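Local atomic coordinates of LPXTG cell wall surface protein (Streptococcus gordonii, PDB entry 4IGB), a protein that is displayed on the peptidoglycan of the streptococcal cell wall and probably acts as an adhesin, represented here by its two N-terminal domains. Residues A137-N142 and T266-F271; K196-V201 and S229-Q234; P282-D287 and N399-H404; K337-G342 and I378-T383. All blocks are in the same frame, centred on the assembly; numbering follows the deposited sequence.

Contact 1: residues A137-N142 and T266-F271. With NA (sodium ion), chain V.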
loop_
_atom_site.group_PDB
_atom_site.type_symbol
_atom_site.label_atom_id
_atom_site.label_comp_id
_atom_site.label_asym_id
_atom_site.label_seq_id
_atom_site.Cartn_x
_atom_site.Cartn_y
_atom_site.Cartn_z
ATOM N N ALA D 137 11.005 3.885 -5.720
ATOM C CA ALA D 137 11.058 3.918 -4.280
ATOM C C ALA D 137 11.474 5.303 -3.835
ATOM O O ALA D 137 11.953 6.102 -4.642
ATOM C CB ALA D 137 12.067 2.879 -3.782
ATOM N N PHE D 138 11.257 5.587 -2.556
ATOM C CA PHE D 138 11.881 6.726 -1.901
ATOM C C PHE D 138 12.575 6.194 -0.663
ATOM O O PHE D 138 12.385 5.042 -0.290
ATOM C CB PHE D 138 10.868 7.811 -1.533
ATOM C CG PHE D 138 9.712 7.322 -0.714
ATOM C CD1 PHE D 138 8.525 6.958 -1.324
ATOM C CD2 PHE D 138 9.798 7.253 0.665
ATOM C CE1 PHE D 138 7.457 6.520 -0.579
ATOM C CE2 PHE D 138 8.735 6.815 1.408
ATOM C CZ PHE D 138 7.564 6.447 0.786
ATOM N N GLU D 139 13.385 7.039 -0.041
ATOM C CA GLU D 139 14.273 6.623 1.028
ATOM C C GLU D 139 14.193 7.640 2.153
ATOM O O GLU D 139 14.174 8.845 1.905
ATOM C CB GLU D 139 15.710 6.526 0.494
ATOM C CG GLU D 139 16.783 6.245 1.554
ATOM C CD GLU D 139 18.174 6.053 0.946
ATOM O OE1 GLU D 139 19.158 5.931 1.704
ATOM O OE2 GLU D 139 18.288 6.014 -0.288
ATOM N N ILE D 140 14.113 7.158 3.384
ATOM C CA ILE D 140 14.101 8.045 4.535
ATOM C C ILE D 140 15.233 7.624 5.436
ATOM O O ILE D 140 15.439 6.425 5.661
ATOM C CB ILE D 140 12.792 7.959 5.312
ATOM C CG1 ILE D 140 11.602 8.228 4.381
ATOM C CG2 ILE D 140 12.811 8.943 6.486
ATOM C CD1 ILE D 140 10.247 8.075 5.072
ATOM N N GLY D 141 15.991 8.600 5.926
ATOM C CA GLY D 141 17.160 8.296 6.730
ATOM C C GLY D 141 18.138 9.452 6.776
ATOM O O GLY D 141 17.908 10.492 6.157
ATOM N N ASN D 142 19.237 9.264 7.499
ATOM C CA ASN D 142 20.189 10.339 7.721
ATOM C C ASN D 142 21.574 9.999 7.184
ATOM O O ASN D 142 22.573 10.574 7.605
ATOM C CB ASN D 142 20.254 10.683 9.210
ATOM C CG ASN D 142 20.832 9.553 10.049
ATOM O OD1 ASN D 142 20.992 8.423 9.575
ATOM N ND2 ASN D 142 21.158 9.853 11.300
ATOM N N THR D 266 23.456 6.562 11.754
ATOM C CA THR D 266 23.647 6.506 10.307
ATOM C C THR D 266 22.920 5.312 9.657
ATOM O O THR D 266 23.488 4.232 9.511
ATOM C CB THR D 266 25.156 6.489 9.944
ATOM O OG1 THR D 266 25.317 6.368 8.525
ATOM C CG2 THR D 266 25.878 5.337 10.637
ATOM N N CYS D 267 21.658 5.500 9.273
ATOM C CA CYS D 267 20.963 4.476 8.491
ATOM C C CYS D 267 19.750 5.047 7.758
ATOM O O CYS D 267 19.311 6.171 8.011
ATOM C CB CYS D 267 20.545 3.286 9.372
ATOM S SG CYS D 267 19.074 3.580 10.385
ATOM N N SER D 268 19.207 4.256 6.845
ATOM C CA SER D 268 18.048 4.676 6.088
ATOM C C SER D 268 17.306 3.439 5.623
ATOM O O SER D 268 17.888 2.360 5.535
ATOM C CB SER D 268 18.480 5.496 4.875
ATOM O OG SER D 268 19.210 4.696 3.957
ATOM N N ALA D 269 16.023 3.606 5.330
ATOM C CA ALA D 269 15.224 2.542 4.763
ATOM C C ALA D 269 14.631 3.011 3.444
ATOM O O ALA D 269 14.533 4.215 3.189
ATOM C CB ALA D 269 14.134 2.139 5.717
ATOM N N VAL D 270 14.234 2.053 2.608
ATOM C CA VAL D 270 13.702 2.354 1.292
ATOM C C VAL D 270 12.282 1.824 1.230
ATOM O O VAL D 270 12.001 0.756 1.768
ATOM C CB VAL D 270 14.576 1.704 0.207
ATOM C CG1 VAL D 270 14.017 1.968 -1.164
ATOM C CG2 VAL D 270 15.991 2.231 0.322
ATOM N N PHE D 271 11.382 2.580 0.608
ATOM C CA PHE D 271 9.971 2.226 0.604
ATOM C C PHE D 271 9.353 2.412 -0.767
ATOM O O PHE D 271 9.765 3.277 -1.531
ATOM C CB PHE D 271 9.163 3.098 1.581
ATOM C CG PHE D 271 9.717 3.150 2.971
ATOM C CD1 PHE D 271 9.214 2.316 3.968
ATOM C CD2 PHE D 271 10.720 4.045 3.294
ATOM C CE1 PHE D 271 9.714 2.377 5.249
ATOM C CE2 PHE D 271 11.225 4.113 4.579
ATOM C CZ PHE D 271 10.726 3.283 5.557
HETATM NA NA NA V . 17.840 -0.326 6.644
#

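Contact 2: residues K196-V201 and S229-Q234. With NA (sodium ion), chain V.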
loop_
_atom_site.group_PDB
_atom_site.type_symbol
_atom_site.label_atom_id
_atom_site.label_comp_id
_atom_site.label_asym_id
_atom_site.label_seq_id
_atom_site.Cartn_x
_atom_site.Cartn_y
_atom_site.Cartn_z
ATOM N N LYS D 196 18.247 1.925 17.686
ATOM C CA LYS D 196 17.702 0.882 16.833
ATOM C C LYS D 196 16.811 1.452 15.734
ATOM O O LYS D 196 15.886 2.211 16.004
ATOM C CB LYS D 196 16.911 -0.120 17.673
ATOM C CG LYS D 196 17.760 -0.839 18.717
ATOM C CD LYS D 196 16.939 -1.230 19.936
ATOM C CE LYS D 196 17.762 -2.101 20.878
ATOM N NZ LYS D 196 17.024 -2.425 22.129
ATOM N N GLU D 197 17.095 1.063 14.496
ATOM C CA GLU D 197 16.257 1.425 13.366
ATOM C C GLU D 197 14.823 0.958 13.617
ATOM O O GLU D 197 14.586 -0.171 14.063
ATOM C CB GLU D 197 16.809 0.812 12.086
ATOM C CG GLU D 197 16.056 1.226 10.848
ATOM C CD GLU D 197 16.653 0.641 9.589
ATOM O OE1 GLU D 197 17.492 -0.280 9.707
ATOM O OE2 GLU D 197 16.288 1.109 8.482
ATOM N N THR D 198 13.864 1.833 13.341
ATOM C CA THR D 198 12.497 1.588 13.761
ATOM C C THR D 198 11.505 2.068 12.729
ATOM O O THR D 198 11.618 3.176 12.227
ATOM C CB THR D 198 12.211 2.316 15.081
ATOM O OG1 THR D 198 13.128 1.858 16.070
ATOM C CG2 THR D 198 10.783 2.064 15.571
ATOM N N PHE D 199 10.531 1.220 12.409
ATOM C CA PHE D 199 9.432 1.618 11.548
ATOM C C PHE D 199 8.178 1.596 12.378
ATOM O O PHE D 199 7.996 0.699 13.192
ATOM C CB PHE D 199 9.270 0.656 10.374
ATOM C CG PHE D 199 8.070 0.951 9.519
ATOM C CD1 PHE D 199 6.864 0.305 9.752
ATOM C CD2 PHE D 199 8.147 1.881 8.486
ATOM C CE1 PHE D 199 5.752 0.579 8.971
ATOM C CE2 PHE D 199 7.052 2.163 7.697
ATOM C CZ PHE D 199 5.846 1.508 7.936
ATOM N N TYR D 200 7.307 2.580 12.192
ATOM C CA TYR D 200 6.065 2.574 12.949
ATOM C C TYR D 200 4.863 3.090 12.199
ATOM O O TYR D 200 4.983 3.720 11.146
ATOM C CB TYR D 200 6.210 3.303 14.287
ATOM C CG TYR D 200 6.524 4.788 14.236
ATOM C CD1 TYR D 200 5.507 5.744 14.198
ATOM C CD2 TYR D 200 7.839 5.236 14.296
ATOM C CE1 TYR D 200 5.801 7.110 14.194
ATOM C CE2 TYR D 200 8.137 6.595 14.288
ATOM C CZ TYR D 200 7.116 7.522 14.237
ATOM O OH TYR D 200 7.433 8.861 14.233
ATOM N N VAL D 201 3.696 2.776 12.749
ATOM C CA VAL D 201 2.431 3.210 12.202
ATOM C C VAL D 201 1.638 3.819 13.343
ATOM O O VAL D 201 1.395 3.168 14.368
ATOM C CB VAL D 201 1.637 2.032 11.628
ATOM C CG1 VAL D 201 0.217 2.464 11.288
ATOM C CG2 VAL D 201 2.367 1.433 10.392
ATOM N N SER D 229 5.272 -0.061 16.780
ATOM C CA SER D 229 6.571 0.030 16.131
ATOM C C SER D 229 7.138 -1.343 15.867
ATOM O O SER D 229 6.807 -2.305 16.554
ATOM C CB SER D 229 7.567 0.803 17.004
ATOM O OG SER D 229 7.093 2.115 17.266
ATOM N N TRP D 230 8.006 -1.421 14.869
ATOM C CA TRP D 230 8.782 -2.615 14.632
ATOM C C TRP D 230 10.241 -2.209 14.675
ATOM O O TRP D 230 10.668 -1.312 13.958
ATOM C CB TRP D 230 8.394 -3.258 13.304
ATOM C CG TRP D 230 6.965 -3.741 13.316
ATOM C CD1 TRP D 230 6.525 -5.006 13.592
ATOM C CD2 TRP D 230 5.796 -2.956 13.057
ATOM N NE1 TRP D 230 5.150 -5.056 13.508
ATOM C CE2 TRP D 230 4.682 -3.812 13.184
ATOM C CE3 TRP D 230 5.584 -1.610 12.727
ATOM C CZ2 TRP D 230 3.374 -3.365 12.995
ATOM C CZ3 TRP D 230 4.282 -1.171 12.532
ATOM C CH2 TRP D 230 3.196 -2.045 12.660
ATOM N N ILE D 231 10.988 -2.873 15.542
ATOM C CA ILE D 231 12.303 -2.421 15.964
ATOM C C ILE D 231 13.328 -3.455 15.513
ATOM O O ILE D 231 13.110 -4.654 15.672
ATOM C CB ILE D 231 12.319 -2.303 17.502
ATOM C CG1 ILE D 231 11.142 -1.443 17.970
ATOM C CG2 ILE D 231 13.640 -1.753 18.017
ATOM C CD1 ILE D 231 11.021 -1.343 19.476
ATOM N N ALA D 232 14.435 -2.989 14.943
ATOM C CA ALA D 232 15.518 -3.861 14.499
ATOM C C ALA D 232 16.058 -4.668 15.670
ATOM O O ALA D 232 16.199 -4.132 16.767
ATOM C CB ALA D 232 16.646 -3.019 13.901
ATOM N N THR D 233 16.382 -5.940 15.435
ATOM C CA THR D 233 17.107 -6.740 16.429
ATOM C C THR D 233 18.370 -7.403 15.863
ATOM O O THR D 233 19.249 -7.828 16.612
ATOM C CB THR D 233 16.235 -7.857 17.026
ATOM O OG1 THR D 233 15.989 -8.863 16.029
ATOM C CG2 THR D 233 14.921 -7.299 17.565
ATOM N N GLN D 234 18.465 -7.517 14.548
ATOM C CA GLN D 234 19.654 -8.141 13.986
ATOM C C GLN D 234 19.879 -7.775 12.536
ATOM O O GLN D 234 18.932 -7.539 11.782
ATOM C CB GLN D 234 19.624 -9.668 14.161
ATOM C CG GLN D 234 18.674 -10.408 13.234
ATOM C CD GLN D 234 18.704 -11.924 13.450
ATOM O OE1 GLN D 234 18.409 -12.419 14.546
ATOM N NE2 GLN D 234 19.060 -12.664 12.405
HETATM NA NA NA V . 17.840 -0.326 6.644
#

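Contact 3: residues P282-D287 and N399-H404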
loop_
_atom_site.group_PDB
_atom_site.type_symbol
_atom_site.label_atom_id
_atom_site.label_comp_id
_atom_site.label_asym_id
_atom_site.label_seq_id
_atom_site.Cartn_x
_atom_site.Cartn_y
_atom_site.Cartn_z
ATOM N N PRO D 282 -13.088 -10.620 -11.945
ATOM C CA PRO D 282 -14.288 -11.429 -12.167
ATOM C C PRO D 282 -14.785 -11.290 -13.600
ATOM O O PRO D 282 -14.741 -10.197 -14.163
ATOM C CB PRO D 282 -15.301 -10.819 -11.198
ATOM C CG PRO D 282 -14.475 -10.232 -10.117
ATOM C CD PRO D 282 -13.230 -9.728 -10.782
ATOM N N VAL D 283 -15.247 -12.390 -14.182
ATOM C CA VAL D 283 -15.772 -12.375 -15.539
ATOM C C VAL D 283 -17.290 -12.485 -15.505
ATOM O O VAL D 283 -17.844 -13.375 -14.861
ATOM C CB VAL D 283 -15.199 -13.526 -16.386
ATOM C CG1 VAL D 283 -15.926 -13.615 -17.717
ATOM C CG2 VAL D 283 -13.705 -13.339 -16.598
ATOM N N LEU D 284 -17.962 -11.573 -16.198
ATOM C CA LEU D 284 -19.418 -11.560 -16.219
ATOM C C LEU D 284 -19.975 -11.634 -17.636
ATOM O O LEU D 284 -19.504 -10.941 -18.537
ATOM C CB LEU D 284 -19.946 -10.308 -15.514
ATOM C CG LEU D 284 -21.457 -10.075 -15.567
ATOM C CD1 LEU D 284 -22.181 -11.034 -14.636
ATOM C CD2 LEU D 284 -21.788 -8.633 -15.219
ATOM N N GLU D 285 -20.983 -12.479 -17.822
ATOM C CA GLU D 285 -21.648 -12.603 -19.112
ATOM C C GLU D 285 -23.167 -12.587 -18.933
ATOM O O GLU D 285 -23.693 -12.978 -17.882
ATOM C CB GLU D 285 -21.188 -13.848 -19.887
ATOM C CG GLU D 285 -21.123 -15.142 -19.096
ATOM C CD GLU D 285 -20.143 -16.150 -19.698
ATOM O OE1 GLU D 285 -19.352 -16.736 -18.935
ATOM O OE2 GLU D 285 -20.156 -16.353 -20.929
ATOM N N VAL D 286 -23.860 -12.096 -19.954
ATOM C CA VAL D 286 -25.315 -12.066 -19.941
ATOM C C VAL D 286 -25.881 -12.788 -21.159
ATOM O O VAL D 286 -25.411 -12.591 -22.283
ATOM C CB VAL D 286 -25.849 -10.627 -19.912
ATOM C CG1 VAL D 286 -25.353 -9.856 -21.124
ATOM C CG2 VAL D 286 -27.374 -10.635 -19.855
ATOM N N ASP D 287 -26.888 -13.625 -20.920
ATOM C CA ASP D 287 -27.620 -14.292 -21.988
ATOM C C ASP D 287 -29.124 -14.080 -21.796
ATOM O O ASP D 287 -29.666 -14.414 -20.744
ATOM C CB ASP D 287 -27.304 -15.786 -21.983
ATOM C CG ASP D 287 -28.162 -16.563 -22.951
ATOM O OD1 ASP D 287 -28.712 -15.939 -23.881
ATOM O OD2 ASP D 287 -28.277 -17.796 -22.790
ATOM N N ASN D 399 -24.917 -4.107 -16.937
ATOM C CA ASN D 399 -24.746 -4.822 -15.688
ATOM C C ASN D 399 -23.284 -4.950 -15.313
ATOM O O ASN D 399 -22.402 -4.878 -16.171
ATOM C CB ASN D 399 -25.411 -6.200 -15.723
ATOM C CG ASN D 399 -25.337 -6.908 -14.378
ATOM O OD1 ASN D 399 -24.643 -7.915 -14.227
ATOM N ND2 ASN D 399 -26.031 -6.362 -13.384
ATOM N N THR D 400 -23.047 -5.131 -14.019
ATOM C CA THR D 400 -21.710 -5.308 -13.475
ATOM C C THR D 400 -21.839 -5.933 -12.095
ATOM O O THR D 400 -22.844 -5.726 -11.413
ATOM C CB THR D 400 -20.984 -3.971 -13.349
ATOM O OG1 THR D 400 -20.801 -3.412 -14.652
ATOM C CG2 THR D 400 -19.619 -4.151 -12.699
ATOM N N VAL D 401 -20.841 -6.712 -11.693
ATOM C CA VAL D 401 -20.821 -7.280 -10.354
ATOM C C VAL D 401 -19.508 -6.922 -9.702
ATOM O O VAL D 401 -18.545 -6.566 -10.380
ATOM C CB VAL D 401 -20.991 -8.808 -10.361
ATOM C CG1 VAL D 401 -22.373 -9.180 -10.874
ATOM C CG2 VAL D 401 -19.912 -9.461 -11.213
ATOM N N THR D 402 -19.471 -6.996 -8.381
ATOM C CA THR D 402 -18.265 -6.652 -7.674
ATOM C C THR D 402 -17.923 -7.735 -6.673
ATOM O O THR D 402 -18.789 -8.212 -5.937
ATOM C CB THR D 402 -18.387 -5.298 -6.988
ATOM O OG1 THR D 402 -18.757 -4.316 -7.959
ATOM C CG2 THR D 402 -17.061 -4.897 -6.365
ATOM N N LEU D 403 -16.658 -8.143 -6.690
ATOM C CA LEU D 403 -16.140 -9.116 -5.740
ATOM C C LEU D 403 -15.519 -8.377 -4.580
ATOM O O LEU D 403 -14.751 -7.441 -4.779
ATOM C CB LEU D 403 -15.074 -9.989 -6.401
ATOM C CG LEU D 403 -14.304 -10.901 -5.442
ATOM C CD1 LEU D 403 -15.250 -11.928 -4.816
ATOM C CD2 LEU D 403 -13.145 -11.579 -6.170
ATOM N N HIS D 404 -15.854 -8.797 -3.368
ATOM C CA HIS D 404 -15.235 -8.255 -2.169
ATOM C C HIS D 404 -14.445 -9.353 -1.458
ATOM O O HIS D 404 -14.950 -10.449 -1.237
ATOM C CB HIS D 404 -16.279 -7.664 -1.220
ATOM C CG HIS D 404 -16.869 -6.370 -1.698
ATOM N ND1 HIS D 404 -16.373 -5.140 -1.321
ATOM C CD2 HIS D 404 -17.916 -6.115 -2.520
ATOM C CE1 HIS D 404 -17.083 -4.185 -1.897
ATOM N NE2 HIS D 404 -18.025 -4.748 -2.628
#

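Contact 4: residues K337-G342 and I378-T383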
loop_
_atom_site.group_PDB
_atom_site.type_symbol
_atom_site.label_atom_id
_atom_site.label_comp_id
_atom_site.label_asym_id
_atom_site.label_seq_id
_atom_site.Cartn_x
_atom_site.Cartn_y
_atom_site.Cartn_z
ATOM N N LYS D 337 -28.053 -19.680 -8.478
ATOM C CA LYS D 337 -27.280 -20.780 -7.915
ATOM C C LYS D 337 -25.794 -20.430 -7.944
ATOM O O LYS D 337 -25.378 -19.524 -8.666
ATOM C CB LYS D 337 -27.579 -22.120 -8.613
ATOM C CG LYS D 337 -26.886 -22.391 -9.946
ATOM C CD LYS D 337 -27.340 -23.755 -10.493
ATOM C CE LYS D 337 -26.495 -24.228 -11.669
ATOM N NZ LYS D 337 -26.615 -23.348 -12.868
ATOM N N VAL D 338 -24.999 -21.112 -7.132
ATOM C CA VAL D 338 -23.563 -20.944 -7.225
ATOM C C VAL D 338 -22.860 -22.297 -7.202
ATOM O O VAL D 338 -23.148 -23.152 -6.366
ATOM C CB VAL D 338 -23.002 -19.959 -6.168
ATOM C CG1 VAL D 338 -24.127 -19.333 -5.357
ATOM C CG2 VAL D 338 -21.992 -20.638 -5.278
ATOM N N GLU D 339 -21.965 -22.493 -8.162
ATOM C CA GLU D 339 -21.228 -23.735 -8.278
ATOM C C GLU D 339 -19.766 -23.479 -7.975
ATOM O O GLU D 339 -19.266 -22.371 -8.160
ATOM C CB GLU D 339 -21.361 -24.309 -9.693
ATOM C CG GLU D 339 -22.791 -24.341 -10.219
ATOM C CD GLU D 339 -22.860 -24.667 -11.704
ATOM O OE1 GLU D 339 -22.281 -25.695 -12.122
ATOM O OE2 GLU D 339 -23.487 -23.886 -12.453
ATOM N N SER D 340 -19.087 -24.511 -7.497
ATOM C CA SER D 340 -17.645 -24.470 -7.354
ATOM C C SER D 340 -17.156 -25.906 -7.455
ATOM O O SER D 340 -17.899 -26.840 -7.153
ATOM C CB SER D 340 -17.233 -23.822 -6.035
ATOM O OG SER D 340 -15.885 -23.403 -6.096
ATOM N N GLY D 341 -15.915 -26.088 -7.887
ATOM C CA GLY D 341 -15.493 -27.394 -8.345
ATOM C C GLY D 341 -16.505 -27.732 -9.418
ATOM O O GLY D 341 -16.940 -26.845 -10.161
ATOM N N GLY D 342 -16.914 -28.991 -9.489
ATOM C CA GLY D 342 -17.924 -29.380 -10.453
ATOM C C GLY D 342 -19.311 -29.530 -9.858
ATOM O O GLY D 342 -20.212 -30.055 -10.510
ATOM N N ILE D 378 -18.859 -19.768 -9.503
ATOM C CA ILE D 378 -19.753 -19.291 -10.545
ATOM C C ILE D 378 -21.087 -18.980 -9.909
ATOM O O ILE D 378 -21.705 -19.849 -9.300
ATOM C CB ILE D 378 -20.004 -20.362 -11.621
ATOM C CG1 ILE D 378 -18.816 -21.320 -11.728
ATOM C CG2 ILE D 378 -20.329 -19.719 -12.958
ATOM C CD1 ILE D 378 -17.612 -20.712 -12.350
ATOM N N ILE D 379 -21.527 -17.739 -10.024
ATOM C CA ILE D 379 -22.866 -17.397 -9.606
ATOM C C ILE D 379 -23.693 -17.141 -10.859
ATOM O O ILE D 379 -23.391 -16.239 -11.636
ATOM C CB ILE D 379 -22.885 -16.152 -8.698
ATOM C CG1 ILE D 379 -21.884 -16.309 -7.551
ATOM C CG2 ILE D 379 -24.269 -15.922 -8.140
ATOM C CD1 ILE D 379 -21.908 -15.162 -6.574
ATOM N N THR D 380 -24.714 -17.966 -11.074
ATOM C CA THR D 380 -25.642 -17.753 -12.173
ATOM C C THR D 380 -26.935 -17.131 -11.631
ATOM O O THR D 380 -27.629 -17.742 -10.817
ATOM C CB THR D 380 -25.950 -19.072 -12.896
ATOM O OG1 THR D 380 -24.721 -19.699 -13.296
ATOM C CG2 THR D 380 -26.814 -18.822 -14.127
ATOM N N TYR D 381 -27.238 -15.910 -12.067
ATOM C CA TYR D 381 -28.433 -15.206 -11.620
ATOM C C TYR D 381 -29.570 -15.335 -12.634
ATOM O O TYR D 381 -29.418 -14.950 -13.797
ATOM C CB TYR D 381 -28.157 -13.715 -11.430
ATOM C CG TYR D 381 -26.979 -13.366 -10.557
ATOM C CD1 TYR D 381 -27.131 -13.184 -9.183
ATOM C CD2 TYR D 381 -25.720 -13.182 -11.108
ATOM C CE1 TYR D 381 -26.051 -12.846 -8.380
ATOM C CE2 TYR D 381 -24.636 -12.842 -10.317
ATOM C CZ TYR D 381 -24.802 -12.674 -8.954
ATOM O OH TYR D 381 -23.717 -12.337 -8.174
ATOM N N LYS D 382 -30.713 -15.849 -12.193
ATOM C CA LYS D 382 -31.901 -15.865 -13.038
ATOM C C LYS D 382 -32.739 -14.619 -12.782
ATOM O O LYS D 382 -33.093 -14.306 -11.642
ATOM C CB LYS D 382 -32.723 -17.136 -12.822
ATOM C CG LYS D 382 -32.087 -18.379 -13.429
ATOM C CD LYS D 382 -32.944 -19.618 -13.212
ATOM C CE LYS D 382 -32.358 -20.823 -13.942
ATOM N NZ LYS D 382 -33.137 -22.071 -13.689
ATOM N N THR D 383 -33.030 -13.899 -13.855
ATOM C CA THR D 383 -33.839 -12.693 -13.773
ATOM C C THR D 383 -34.811 -12.655 -14.954
ATOM O O THR D 383 -34.628 -13.364 -15.947
ATOM C CB THR D 383 -32.955 -11.419 -13.756
ATOM O OG1 THR D 383 -33.588 -10.406 -12.970
ATOM C CG2 THR D 383 -32.734 -10.883 -15.154
HETATM O O HOH W 1 -23.827 -21.134 -11.310
#

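Contact 1: residues A137-N142 and T266-F271
S268 donates its hydroxyl to E139, OG lying 2.6 Å from OE1, on the anti side of the carboxylate and 29° out of its plane. With CG trans to the backbone N (chi1 174°) and the chain extended, E139 reaches across to this hydroxyl on the partner strand, while Y145 and W133 also hold the carboxylate. Antiparallel backbone bonds tie F138 to F271 and I140 to A269, both ways. Past G141 a side-chain amide prolongs the ladder: N142 N meets C267 O, OD1 accepts C267 N at 3.0 Å, and ND2 bonds to F158 O and T264 O. Between these rungs G141 CA and S268 CA come within 3.8 Å, where a CB would run into S268 CB and C267 O, and the backbone angles also call for glycine. S268 O binds the sodium ion at 2.9 Å. On the face of F138 and F271, CB of F271 sits over the F138 ring, 4.1 Å from its centroid, a CH-pi contact; the rings are slid apart. At its end, A137 CB presses on V270 CG1 at a tight 3.4 Å. Strand 123-130 continues the sheet beyond E139 and G141, and Y261 of strand 256-262, in the facing sheet, packs on I140, A269 and F271.

Contact 2: residues K196-V201 and S229-Q234
F199 and W230 form the central hydrogen-bonded pair of an antiparallel contact near one end of the eight-stranded sheet of the N-terminal domain, where strand 198-202 lies between strands 256-262 and 227-231. W230 N meets F199 O at 2.7 Å and the return bond, F199 N to W230 O, measures 3.0 Å. The pairing outlasts the strands: A232 N still donates to E197 O although both residues already belong to loops.

The two aromatic side chains leave the sheet together, side by side, and touch at their rims, F199 CD1 3.8 Å from W230 CE3. The indole is turned so that its six-membered ring reaches over the neighbouring strand, edge first, past F199 O to V201, where CZ3 meets V201 CG2 at 3.9 Å, and L250 of strand 249-252 packs against F199, V201 and W230. W230 NE1 is hydrogen-bonded to Q221 OE1.

The opposite face, that of T198, Y200, S229 and I231, is more mixed. T198 sets its methyl CG2 against S229 CB at 3.7 Å, while its OG1, on the other branch, bonds back to K196 O from above the carbonyl plane. S229 OG lies against Y200 CB, and the Y200 hydroxyl goes on to D161. I231 CG2 is covered by the aliphatic part of K196.

E197 stretches out fully, CG opposite the backbone N (chi1 -176°), and gives OE2 to the sodium ion at 2.8 Å. Y261 bonds to OE2, and the backbone N atoms of D188 and A189 hold OE1, so the carboxylate is fixed from several sides; ion and donors together would be expected to favour its charged form.

Contact 3: residues P282-D287 and N399-H404
L284 drives its branched end against N399 and V401, and CD2 makes the closer approach of its two methyls: it lies 3.1 Å from N399 OD1 and 3.8 Å from T400 CA. The two strands are not paired. Both belong to the N2 domain, whose sheet curls into a beta sandwich, consistent with the immunoglobulin-like folds of the adhesin clan, and strand 415-419 lies between them, running parallel to 283-291 and antiparallel to 397-405. The contact is therefore made by buried side chains and not by backbone pairing.

Two points of touch can be told apart. In the first, L284 has CG trans to the backbone N (chi1 174°), which directs its methyls at strand 397-405: CD2 toward the amide oxygen, CD1 toward V401 CG1 at 4.2 Å. L284 and N399 cross at about a right angle. The amide has its polar partner in Q325, whose OE1 bonds ND2; V415 packs on both L284 and N399. In the second, P282 packs on L403; the two side chains cross at about a right angle, P282 CG 3.8 Å from L403 CB, while L403 goes on to touch I321.

S412, in the turn before strand 415-419, packs against P282, L284 and T400, and its OG accepts V401 N. N413 does the same for L284 N through OD1, so that this turn ties down the backbone of both strands.

T400 points away from L284, and its hydroxyl folds back on the chain: OG1 bonds to N399 O at 2.6 Å, standing well above the carbonyl plane.

Contact 4: residues K337-G342 and I378-T383
E339 starts against I378, its CB 4.4 Å from I378 CG1, in an antiparallel hydrogen-bonded pair with that residue. From there CG turns beside the backbone N (chi1 -48°) and the chain rises off the sheet, bringing the carboxylate back over the strand to the end of K337. At the tip, OE2 does the work: K337 NZ forms a salt bridge with it at 3.2 Å, and a water approaches it at 3.0 Å. That water also bonds to T380 OG1 at 2.6 Å and has I378 O within hydrogen-bonding range, so it joins the glutamate to the other strand, although more acceptors surround it than it has protons to give. K337 itself runs alongside T380, and its bent end leaves NZ 4.1 Å from OG1.

Under this polar face the strands 331-339 and 377-385 are zipped antiparallel in the N2 beta sandwich, with K337 and T380 bonded in both directions, and E339 and I378 likewise. Between the two bonded pairs, V338 and I379 approach closely, and V338 CA brings a CA-H...O contact to I378 O at 3.0 Å.

V338 and I379 point to the opposite face, where V338 CB meets I379 CG1 at 4.1 Å. I379 also packs on F305 and, across the sandwich, on M323 of strand 321-326. Strand 298-305 pairs with the far edge of 377-385 through A303 and Y301. S340 OG bonds to D376 O.

The four contacts fall into two groups, one in each domain; contacts of different domains have centres about 43 to 49 Å apart. Contacts 1 and 2 belong to facing sheets of the N-terminal domain, with centres about 13 Å apart, and contact 2 is nested in the loop that contact 1 closes. They meet at the sodium ion, which each supplies with one ligand while D186 O gives the third; there S268 O and E197 OE2 are 3.6 Å apart. A second junction is apolar, F271 CE1 lying 3.6 Å from F199 CE2. Contacts 3 and 4 share the N2 sheet, about 12 Å between centres and about 4 Å at their nearest atoms, with contact 4 nested in the loop that contact 3 closes.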